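Long-range contact in aspartate semialdehyde dehydrogenase (Francisella tularensis subsp. tularensis, PDB 4WOJ), which probably catalyses the NADPH-dependent reductive dephosphorylation of aspartyl-4-phosphate to aspartate semialdehyde, an early step toward lysine, methionine and threonine: residues Asp157-Ser171 with Ser272-Gln286. Residues are numbered along the deposited sequence; the frame is centred on the assembly and turned at random.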
loop_
_atom_site.group_PDB
_atom_site.type_symbol
_atom_site.label_atom_id
_atom_site.label_comp_id
_atom_site.label_asym_id
_atom_site.label_seq_id
_atom_site.Cartn_x
_atom_site.Cartn_y
_atom_site.Cartn_z
ATOM N N ASP B 157 4.142 -28.008 -1.166
ATOM C CA ASP B 157 5.123 -27.650 -0.166
ATOM C C ASP B 157 6.366 -27.006 -0.771
ATOM O O ASP B 157 7.498 -27.332 -0.375
ATOM C CB ASP B 157 5.521 -28.873 0.660
ATOM C CG ASP B 157 6.172 -28.491 1.971
ATOM O OD1 ASP B 157 5.919 -27.358 2.477
ATOM O OD2 ASP B 157 6.945 -29.323 2.505
ATOM N N LEU B 158 6.166 -26.084 -1.715
ATOM C CA LEU B 158 7.295 -25.412 -2.384
ATOM C C LEU B 158 7.736 -24.086 -1.756
ATOM O O LEU B 158 8.772 -23.541 -2.111
ATOM C CB LEU B 158 6.982 -25.235 -3.871
ATOM C CG LEU B 158 7.003 -26.559 -4.657
ATOM C CD1 LEU B 158 6.606 -26.348 -6.090
ATOM C CD2 LEU B 158 8.379 -27.224 -4.629
ATOM N N VAL B 159 6.991 -23.600 -0.768
ATOM C CA VAL B 159 7.250 -22.271 -0.217
ATOM C C VAL B 159 8.029 -22.407 1.085
ATOM O O VAL B 159 7.543 -23.062 2.019
ATOM C CB VAL B 159 5.927 -21.538 0.073
ATOM C CG1 VAL B 159 6.183 -20.227 0.784
ATOM C CG2 VAL B 159 5.144 -21.341 -1.206
ATOM N N GLU B 160 9.195 -21.746 1.132
ATOM C CA GLU B 160 10.101 -21.728 2.295
ATOM C C GLU B 160 9.707 -20.605 3.253
ATOM O O GLU B 160 9.637 -20.830 4.447
ATOM C CB GLU B 160 11.563 -21.531 1.864
ATOM C CG GLU B 160 12.583 -21.877 2.955
ATOM C CD GLU B 160 14.029 -21.887 2.468
ATOM O OE1 GLU B 160 14.370 -22.611 1.504
ATOM O OE2 GLU B 160 14.856 -21.170 3.056
ATOM N N TRP B 161 9.495 -19.391 2.714
ATOM C CA TRP B 161 8.813 -18.301 3.437
ATOM C C TRP B 161 8.120 -17.263 2.551
ATOM O O TRP B 161 8.335 -17.227 1.366
ATOM C CB TRP B 161 9.718 -17.591 4.435
ATOM C CG TRP B 161 10.981 -16.974 3.940
ATOM C CD1 TRP B 161 12.248 -17.383 4.274
ATOM C CD2 TRP B 161 11.142 -15.786 3.129
ATOM N NE1 TRP B 161 13.161 -16.559 3.712
ATOM C CE2 TRP B 161 12.529 -15.571 2.999
ATOM C CE3 TRP B 161 10.256 -14.907 2.483
ATOM C CZ2 TRP B 161 13.065 -14.524 2.252
ATOM C CZ3 TRP B 161 10.782 -13.855 1.732
ATOM C CH2 TRP B 161 12.176 -13.673 1.622
ATOM N N VAL B 162 7.324 -16.392 3.195
ATOM C CA VAL B 162 6.584 -15.304 2.533
ATOM C C VAL B 162 6.680 -13.955 3.248
ATOM O O VAL B 162 6.250 -13.832 4.384
ATOM C CB VAL B 162 5.062 -15.620 2.487
ATOM C CG1 VAL B 162 4.341 -14.591 1.661
ATOM C CG2 VAL B 162 4.812 -17.034 1.969
ATOM N N ASN B 163 7.226 -12.943 2.578
ATOM C CA ASN B 163 7.036 -11.575 3.026
ATOM C C ASN B 163 5.767 -11.037 2.385
ATOM O O ASN B 163 5.652 -11.113 1.148
ATOM C CB ASN B 163 8.175 -10.703 2.603
ATOM C CG ASN B 163 8.115 -9.337 3.258
ATOM O OD1 ASN B 163 8.548 -9.183 4.391
ATOM N ND2 ASN B 163 7.628 -8.332 2.539
ATOM N N SER B 164 4.822 -10.539 3.200
ATOM C CA SER B 164 3.664 -9.816 2.692
ATOM C C SER B 164 3.593 -8.382 3.214
ATOM O O SER B 164 3.716 -8.138 4.407
ATOM C CB SER B 164 2.374 -10.532 3.038
ATOM O OG SER B 164 1.227 -9.694 2.781
ATOM N N SER B 165 3.401 -7.437 2.308
ATOM C CA SER B 165 3.070 -6.040 2.646
ATOM C C SER B 165 1.630 -5.797 2.178
ATOM O O SER B 165 1.344 -5.908 1.018
ATOM C CB SER B 165 4.000 -5.056 1.935
ATOM O OG SER B 165 5.373 -5.263 2.266
ATOM N N THR B 166 0.728 -5.477 3.094
ATOM C CA THR B 166 -0.650 -5.417 2.773
ATOM C C THR B 166 -1.123 -3.988 2.652
ATOM O O THR B 166 -0.480 -3.048 3.125
ATOM C CB THR B 166 -1.539 -6.107 3.795
ATOM O OG1 THR B 166 -1.718 -5.247 4.919
ATOM C CG2 THR B 166 -0.935 -7.440 4.229
ATOM N N TYR B 167 -2.217 -3.874 1.930
ATOM C CA TYR B 167 -2.836 -2.627 1.547
ATOM C C TYR B 167 -4.264 -2.975 1.820
ATOM O O TYR B 167 -4.962 -3.471 0.957
ATOM C CB TYR B 167 -2.643 -2.358 0.066
ATOM C CG TYR B 167 -1.198 -2.196 -0.482
ATOM C CD1 TYR B 167 -0.301 -3.254 -0.549
ATOM C CD2 TYR B 167 -0.786 -0.975 -1.003
ATOM C CE1 TYR B 167 0.999 -3.081 -1.069
ATOM C CE2 TYR B 167 0.489 -0.787 -1.529
ATOM C CZ TYR B 167 1.384 -1.847 -1.557
ATOM O OH TYR B 167 2.640 -1.588 -2.071
ATOM N N GLN B 168 -4.632 -2.880 3.081
ATOM C CA GLN B 168 -5.888 -3.374 3.579
ATOM C C GLN B 168 -7.036 -2.384 3.650
ATOM O O GLN B 168 -6.894 -1.266 4.132
ATOM C CB GLN B 168 -5.688 -3.870 4.984
ATOM C CG GLN B 168 -4.900 -5.142 4.966
ATOM C CD GLN B 168 -4.662 -5.656 6.346
ATOM O OE1 GLN B 168 -3.507 -5.948 6.719
ATOM N NE2 GLN B 168 -5.750 -5.819 7.118
ATOM N N ALA B 169 -8.181 -2.849 3.207
ATOM C CA ALA B 169 -9.384 -2.023 3.093
ATOM C C ALA B 169 -10.123 -1.889 4.427
ATOM O O ALA B 169 -9.947 -2.656 5.373
ATOM C CB ALA B 169 -10.297 -2.613 2.054
ATOM N N ILE B 170 -10.976 -0.883 4.473
ATOM C CA ILE B 170 -11.520 -0.460 5.725
ATOM C C ILE B 170 -12.570 -1.441 6.179
ATOM O O ILE B 170 -12.835 -1.523 7.345
ATOM C CB ILE B 170 -12.029 0.991 5.652
ATOM C CG1 ILE B 170 -12.354 1.520 7.048
ATOM C CG2 ILE B 170 -13.269 1.116 4.737
ATOM C CD1 ILE B 170 -11.214 1.484 8.043
ATOM N N SER B 171 -13.135 -2.234 5.272
ATOM C CA SER B 171 -14.234 -3.135 5.646
ATOM C C SER B 171 -13.900 -4.088 6.741
ATOM O O SER B 171 -14.754 -4.435 7.534
ATOM C CB SER B 171 -14.785 -3.897 4.443
ATOM O OG SER B 171 -13.841 -4.711 3.839
ATOM N N SER B 272 -9.153 1.939 0.752
ATOM C CA SER B 272 -9.960 1.069 -0.067
ATOM C C SER B 272 -11.174 0.658 0.742
ATOM O O SER B 272 -11.175 0.728 1.951
ATOM C CB SER B 272 -9.167 -0.187 -0.445
ATOM O OG SER B 272 -8.168 0.127 -1.370
ATOM N N LEU B 273 -12.181 0.168 0.065
ATOM C CA LEU B 273 -13.394 -0.199 0.722
ATOM C C LEU B 273 -13.549 -1.685 1.082
ATOM O O LEU B 273 -13.858 -1.954 2.240
ATOM C CB LEU B 273 -14.558 0.319 -0.080
ATOM C CG LEU B 273 -14.673 1.867 -0.145
ATOM C CD1 LEU B 273 -15.732 2.298 -1.163
ATOM C CD2 LEU B 273 -14.971 2.529 1.195
ATOM N N ARG B 274 -13.385 -2.639 0.159
ATOM C CA ARG B 274 -13.605 -4.050 0.527
ATOM C C ARG B 274 -12.636 -5.083 -0.011
ATOM O O ARG B 274 -12.758 -6.254 0.318
ATOM C CB ARG B 274 -15.033 -4.517 0.235
ATOM C CG ARG B 274 -15.655 -4.000 -1.043
ATOM C CD ARG B 274 -17.002 -4.643 -1.290
ATOM N NE ARG B 274 -17.027 -6.089 -1.180
ATOM C CZ ARG B 274 -18.144 -6.823 -1.149
ATOM N NH1 ARG B 274 -19.351 -6.226 -1.213
ATOM N NH2 ARG B 274 -18.073 -8.161 -1.058
ATOM N N SER B 275 -11.630 -4.656 -0.752
ATOM C CA SER B 275 -10.662 -5.571 -1.252
ATOM C C SER B 275 -9.269 -5.395 -0.623
ATOM O O SER B 275 -8.772 -4.275 -0.549
ATOM C CB SER B 275 -10.590 -5.442 -2.749
ATOM O OG SER B 275 -11.597 -6.238 -3.319
ATOM N N HIS B 276 -8.690 -6.493 -0.112
ATOM C CA HIS B 276 -7.325 -6.446 0.430
ATOM C C HIS B 276 -6.365 -6.742 -0.660
ATOM O O HIS B 276 -6.587 -7.675 -1.410
ATOM C CB HIS B 276 -7.101 -7.418 1.565
ATOM C CG HIS B 276 -7.819 -7.036 2.824
ATOM N ND1 HIS B 276 -8.455 -5.828 2.978
ATOM C CD2 HIS B 276 -7.999 -7.701 3.987
ATOM C CE1 HIS B 276 -8.999 -5.765 4.178
ATOM N NE2 HIS B 276 -8.741 -6.892 4.808
ATOM N N SER B 277 -5.346 -5.902 -0.774
ATOM C CA SER B 277 -4.292 -6.145 -1.696
ATOM C C SER B 277 -3.007 -6.498 -0.930
ATOM O O SER B 277 -2.842 -6.176 0.242
ATOM C CB SER B 277 -4.059 -4.970 -2.622
ATOM O OG SER B 277 -5.262 -4.485 -3.151
ATOM N N GLN B 278 -2.114 -7.178 -1.616
ATOM C CA GLN B 278 -0.906 -7.725 -1.001
ATOM C C GLN B 278 0.175 -7.868 -2.037
ATOM O O GLN B 278 -0.016 -8.564 -3.017
ATOM C CB GLN B 278 -1.180 -9.132 -0.429
ATOM C CG GLN B 278 -1.888 -9.136 0.900
ATOM C CD GLN B 278 -2.092 -10.490 1.516
ATOM O OE1 GLN B 278 -3.097 -11.128 1.308
ATOM N NE2 GLN B 278 -1.162 -10.892 2.366
ATOM N N ALA B 279 1.317 -7.250 -1.763
ATOM C CA ALA B 279 2.571 -7.523 -2.425
ATOM C C ALA B 279 3.348 -8.647 -1.706
ATOM O O ALA B 279 3.719 -8.542 -0.554
ATOM C CB ALA B 279 3.404 -6.266 -2.483
ATOM N N LEU B 280 3.607 -9.726 -2.423
ATOM C CA LEU B 280 4.187 -10.889 -1.854
ATOM C C LEU B 280 5.570 -11.033 -2.387
ATOM O O LEU B 280 5.820 -10.801 -3.560
ATOM C CB LEU B 280 3.378 -12.127 -2.183
ATOM C CG LEU B 280 1.942 -12.144 -1.688
ATOM C CD1 LEU B 280 1.410 -13.539 -1.929
ATOM C CD2 LEU B 280 1.769 -11.788 -0.230
ATOM N N THR B 281 6.486 -11.381 -1.491
ATOM C CA THR B 281 7.833 -11.788 -1.885
ATOM C C THR B 281 8.029 -13.155 -1.286
ATOM O O THR B 281 8.007 -13.328 -0.074
ATOM C CB THR B 281 8.871 -10.784 -1.407
ATOM O OG1 THR B 281 8.540 -9.481 -1.930
ATOM C CG2 THR B 281 10.256 -11.159 -1.887
ATOM N N VAL B 282 8.128 -14.145 -2.152
ATOM C CA VAL B 282 8.047 -15.545 -1.737
ATOM C C VAL B 282 9.366 -16.228 -2.041
ATOM O O VAL B 282 9.839 -16.158 -3.197
ATOM C CB VAL B 282 6.951 -16.306 -2.471
ATOM C CG1 VAL B 282 6.807 -17.689 -1.893
ATOM C CG2 VAL B 282 5.604 -15.575 -2.357
ATOM N N LYS B 283 9.963 -16.853 -1.013
ATOM C CA LYS B 283 11.182 -17.639 -1.203
ATOM C C LYS B 283 10.748 -19.080 -1.358
ATOM O O LYS B 283 9.990 -19.589 -0.552
ATOM C CB LYS B 283 12.116 -17.513 -0.028
ATOM C CG LYS B 283 13.418 -18.268 -0.224
ATOM C CD LYS B 283 14.315 -18.136 0.985
ATOM C CE LYS B 283 15.741 -18.484 0.647
ATOM N NZ LYS B 283 16.399 -17.370 -0.088
ATOM N N LEU B 284 11.221 -19.718 -2.422
ATOM C CA LEU B 284 10.874 -21.108 -2.725
ATOM C C LEU B 284 11.859 -22.106 -2.137
ATOM O O LEU B 284 12.978 -21.758 -1.802
ATOM C CB LEU B 284 10.767 -21.297 -4.249
ATOM C CG LEU B 284 9.615 -20.535 -4.947
ATOM C CD1 LEU B 284 9.703 -20.717 -6.437
ATOM C CD2 LEU B 284 8.252 -20.982 -4.457
ATOM N N ARG B 285 11.449 -23.355 -2.015
ATOM C CA ARG B 285 12.384 -24.395 -1.575
ATOM C C ARG B 285 13.282 -24.873 -2.717
ATOM O O ARG B 285 14.288 -25.503 -2.476
ATOM C CB ARG B 285 11.652 -25.608 -1.005
ATOM C CG ARG B 285 10.825 -25.322 0.217
ATOM C CD ARG B 285 10.519 -26.599 0.969
ATOM N NE ARG B 285 9.332 -26.458 1.817
ATOM C CZ ARG B 285 9.305 -25.813 2.975
ATOM N NH1 ARG B 285 10.403 -25.218 3.451
ATOM N NH2 ARG B 285 8.175 -25.772 3.673
ATOM N N GLN B 286 12.874 -24.607 -3.946
ATOM C CA GLN B 286 13.563 -25.028 -5.155
ATOM C C GLN B 286 13.499 -23.901 -6.141
ATOM O O GLN B 286 12.496 -23.194 -6.206
ATOM C CB GLN B 286 12.796 -26.146 -5.835
ATOM C CG GLN B 286 12.957 -27.544 -5.263
ATOM C CD GLN B 286 11.794 -28.439 -5.649
ATOM O OE1 GLN B 286 11.166 -28.245 -6.698
ATOM N NE2 GLN B 286 11.487 -29.414 -4.801
HETATM O O HOH W 1 6.808 -8.562 0.119
HETATM O O HOH W 2 -6.736 -2.795 -1.256
HETATM O O HOH W 3 -8.874 -5.725 7.778
#
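Arg285 lies along residues 157-160, where a helix ends in a Schellman motif at Asp157 and the chain enters the strand, and each part of its side chain meets something there. CB and CG pass the carbonyl oxygen of Leu158, which also accepts the backbone N-H of Arg285, and CD comes up to the carbonyl of Asp157. NE then bonds to Asp157 O, standing above that carbonyl plane, NH1 lies nearest Glu160 CA (3.7 Å), and NH2 reaches Asp157 OD1 at 3.0 Å in a nearly straight salt bridge (170° at the hydrogen). NE and NH2 thus grip Asp157 side-on and fix the rotation of the guanidinium, one face of which lies over Val159 O.

Next along the antiparallel pair comes a classic beta bulge: Glu160 N and, weakly, Trp161 N both point at Lys283 O. Lys283 lays CB over the six-membered ring of Trp161, 3.7 Å from its centroid, and CD passes NE1; Thr281 O sits at the edge of that ring. Regular pairing then runs to Tyr167 and Ser277. On the face carrying Ser164 and Gln278, Gln278 NE2 gives an in-plane bond to Ser164 OG (2.7 Å). On the other face, a water joins Asn163 ND2 to Thr281 OG1, and across the dimer interface Asn163 OD1 bonds Thr281 OG1 of the second subunit, where the two Tyr167 rings also stack.

Next to the Tyr167-Ser277 pair, Gln168 CG sits 4.0 Å from the centroid of the His276 ring, squarely over it. With CG of His276 anti to its carbonyl carbon (chi1 -70°), ND1 comes 3.0 Å from Ala169 N. His276, the predicted proton acceptor, lies beside Cys141, the predicted acyl-thioester nucleophile. These are adjacent inner strands of the mixed sheet in the dimerisation domain, which in this dehydrogenase family both builds the dimer and brings the histidine to the active site.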